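Local atomic coordinates of probable glutamine-binding lipoprotein GlnH (GLNBP) (Mycobacterium tuberculosis, PDB entry 6H20), a protein that binds aspartate, glutamate and asparagine as a solute-binding lipoprotein and probably signals their presence through protein kinase G to control glutamate metabolism. Residues T170-R175 against V206-T211. Sequence-based numbering, arbitrary orientation.
Sequences TTSLRR and VSTDDT. With ASN (asparagine), chain B.
The hydroxyl of Ser172 is gripped from two directions: its OG lies 2.8 Å from Thr208 OG1, a hydrogen bond in which either hydroxyl could be the donor, and 2.6 Å from a bound water. That water donates to Asp209 OD1 at 2.7 Å, so the serine is joined to 206-211 both directly and through a bridge. The Ser172 side chain leaves the backbone toward 206-211, and chi1 of -46° sets OG beside the backbone N, while Thr208 OG1 comes to meet it from a position anti to its own backbone N (chi1 -172°). Behind the pair, Ser172 CB rests 3.5 Å from Ser207 O, and Trp191 of helix 191-199 packs on both Ser172 and Thr208.

The two segments supply five of the 14 residues of the asparagine pocket. At the start of helix 171-176, Thr171 N donates to the ligand carboxylate O at 2.9 Å, and Thr170, the N-cap, accepts from Leu173 N through OG1. From 206-211, Asp209 OD2 accepts from the ligand N at 2.8 Å. The ligand is also hydrogen-bonded to Thr121 O, Ser123 N, Arg106 and Arg128.

The water thus holds OD1 of Asp209, and the ligand amino group together with Tyr235 OH holds OD2. The helix start would probably add to the pull on the ligand carboxylate. In this family 3 solute-binding protein, of periplasmic-binding-protein fold, a helix N-terminus and the corner after strand 205-207 thus meet at the site, an arrangement suited to recognising the zwitterionic head shared by amino acids.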
loop_
_atom_site.group_PDB
_atom_site.type_symbol
_atom_site.label_atom_id
_atom_site.label_comp_id
_atom_site.label_asym_id
_atom_site.label_seq_id
_atom_site.Cartn_x
_atom_site.Cartn_y
_atom_site.Cartn_z
ATOM N N THR A 170 -6.289 -7.648 -2.413
ATOM C CA THR A 170 -5.589 -7.094 -1.263
ATOM C C THR A 170 -5.416 -8.132 -0.167
ATOM O O THR A 170 -6.165 -9.112 -0.070
ATOM C CB THR A 170 -6.348 -5.893 -0.678
ATOM O OG1 THR A 170 -7.645 -6.314 -0.217
ATOM C CG2 THR A 170 -6.482 -4.776 -1.710
ATOM N N THR A 171 -4.417 -7.891 0.686
ATOM C CA THR A 171 -4.269 -8.705 1.884
ATOM C C THR A 171 -5.455 -8.509 2.804
ATOM O O THR A 171 -5.782 -9.411 3.585
ATOM C CB THR A 171 -3.016 -8.276 2.652
ATOM O OG1 THR A 171 -3.113 -6.876 2.950
ATOM C CG2 THR A 171 -1.715 -8.575 1.849
ATOM N N SER A 172 -6.130 -7.358 2.683
ATOM C CA SER A 172 -7.260 -7.042 3.549
ATOM C C SER A 172 -8.383 -8.039 3.354
ATOM O O SER A 172 -9.003 -8.493 4.325
ATOM C CB SER A 172 -7.759 -5.635 3.222
ATOM O OG SER A 172 -6.679 -4.734 3.115
ATOM N N LEU A 173 -8.653 -8.395 2.094
ATOM C CA LEU A 173 -9.668 -9.394 1.785
ATOM C C LEU A 173 -9.317 -10.722 2.433
ATOM O O LEU A 173 -10.168 -11.371 3.048
ATOM C CB LEU A 173 -9.771 -9.541 0.265
ATOM C CG LEU A 173 -10.621 -10.669 -0.321
ATOM C CD1 LEU A 173 -12.020 -10.685 0.275
ATOM C CD2 LEU A 173 -10.678 -10.527 -1.844
ATOM N N ARG A 174 -8.047 -11.127 2.331
ATOM C CA ARG A 174 -7.630 -12.397 2.911
ATOM C C ARG A 174 -7.876 -12.440 4.417
ATOM O O ARG A 174 -8.312 -13.467 4.952
ATOM C CB ARG A 174 -6.159 -12.659 2.576
ATOM C CG ARG A 174 -5.584 -13.910 3.221
ATOM C CD ARG A 174 -6.229 -15.184 2.688
ATOM N NE ARG A 174 -5.645 -16.378 3.306
ATOM C CZ ARG A 174 -5.891 -16.769 4.553
ATOM N NH1 ARG A 174 -5.315 -17.862 5.037
ATOM N NH2 ARG A 174 -6.715 -16.068 5.320
ATOM N N ARG A 175 -7.652 -11.322 5.113
ATOM C CA ARG A 175 -7.856 -11.303 6.560
ATOM C C ARG A 175 -9.341 -11.347 6.925
ATOM O O ARG A 175 -9.731 -12.020 7.886
ATOM C CB ARG A 175 -7.184 -10.062 7.152
ATOM C CG ARG A 175 -7.446 -9.842 8.644
ATOM C CD ARG A 175 -6.925 -11.009 9.469
ATOM N NE ARG A 175 -7.183 -10.848 10.901
ATOM C CZ ARG A 175 -8.304 -11.220 11.512
ATOM N NH1 ARG A 175 -9.298 -11.767 10.819
ATOM N NH2 ARG A 175 -8.437 -11.038 12.819
ATOM N N VAL A 206 -15.642 -0.725 6.606
ATOM C CA VAL A 206 -14.518 -0.990 5.715
ATOM C C VAL A 206 -13.386 -1.540 6.569
ATOM O O VAL A 206 -13.185 -1.081 7.695
ATOM C CB VAL A 206 -14.070 0.308 5.016
ATOM C CG1 VAL A 206 -12.974 0.017 3.985
ATOM C CG2 VAL A 206 -15.252 0.964 4.346
ATOM N N SER A 207 -12.633 -2.511 6.055
ATOM C CA SER A 207 -11.488 -3.002 6.813
ATOM C C SER A 207 -10.260 -3.064 5.922
ATOM O O SER A 207 -10.243 -3.806 4.932
ATOM C CB SER A 207 -11.753 -4.371 7.447
ATOM O OG SER A 207 -10.628 -4.778 8.223
ATOM N N THR A 208 -9.234 -2.299 6.281
ATOM C CA THR A 208 -7.942 -2.337 5.586
ATOM C C THR A 208 -6.919 -1.635 6.471
ATOM O O THR A 208 -7.201 -1.311 7.634
ATOM C CB THR A 208 -8.021 -1.752 4.164
ATOM O OG1 THR A 208 -6.782 -1.983 3.485
ATOM C CG2 THR A 208 -8.267 -0.248 4.146
ATOM N N ASP A 209 -5.734 -1.393 5.907
ATOM C CA ASP A 209 -4.642 -0.736 6.611
ATOM C C ASP A 209 -5.122 0.549 7.279
ATOM O O ASP A 209 -5.809 1.361 6.657
ATOM C CB ASP A 209 -3.573 -0.324 5.592
ATOM C CG ASP A 209 -3.112 -1.452 4.678
ATOM O OD1 ASP A 209 -3.529 -2.626 4.809
ATOM O OD2 ASP A 209 -2.302 -1.117 3.795
ATOM N N ASP A 210 -4.697 0.761 8.533
ATOM C CA ASP A 210 -5.115 1.970 9.247
ATOM C C ASP A 210 -4.665 3.250 8.545
ATOM O O ASP A 210 -5.365 4.271 8.607
ATOM C CB ASP A 210 -4.700 1.929 10.728
ATOM C CG ASP A 210 -3.194 1.728 10.967
ATOM O OD1 ASP A 210 -2.382 1.517 10.041
ATOM O OD2 ASP A 210 -2.821 1.786 12.165
ATOM N N THR A 211 -3.527 3.201 7.850
ATOM C CA THR A 211 -3.063 4.308 7.015
ATOM C C THR A 211 -4.092 4.678 5.947
ATOM O O THR A 211 -4.449 5.854 5.791
ATOM C CB THR A 211 -1.776 3.865 6.319
ATOM O OG1 THR A 211 -1.956 2.518 5.866
ATOM C CG2 THR A 211 -0.582 3.913 7.290
HETATM N N ASN B . -1.629 -3.014 1.921
HETATM C CA ASN B . -2.712 -3.908 1.516
HETATM C C ASN B . -2.230 -4.807 0.392
HETATM O O ASN B . -3.043 -5.484 -0.264
HETATM C CB ASN B . -3.944 -3.110 1.082
HETATM C CG ASN B . -3.722 -2.339 -0.195
HETATM O OD1 ASN B . -2.597 -2.115 -0.631
HETATM N ND2 ASN B . -4.809 -1.958 -0.826
HETATM O OXT ASN B . -1.006 -4.846 0.144
HETATM O O HOH W 1 -5.273 -4.603 5.323
#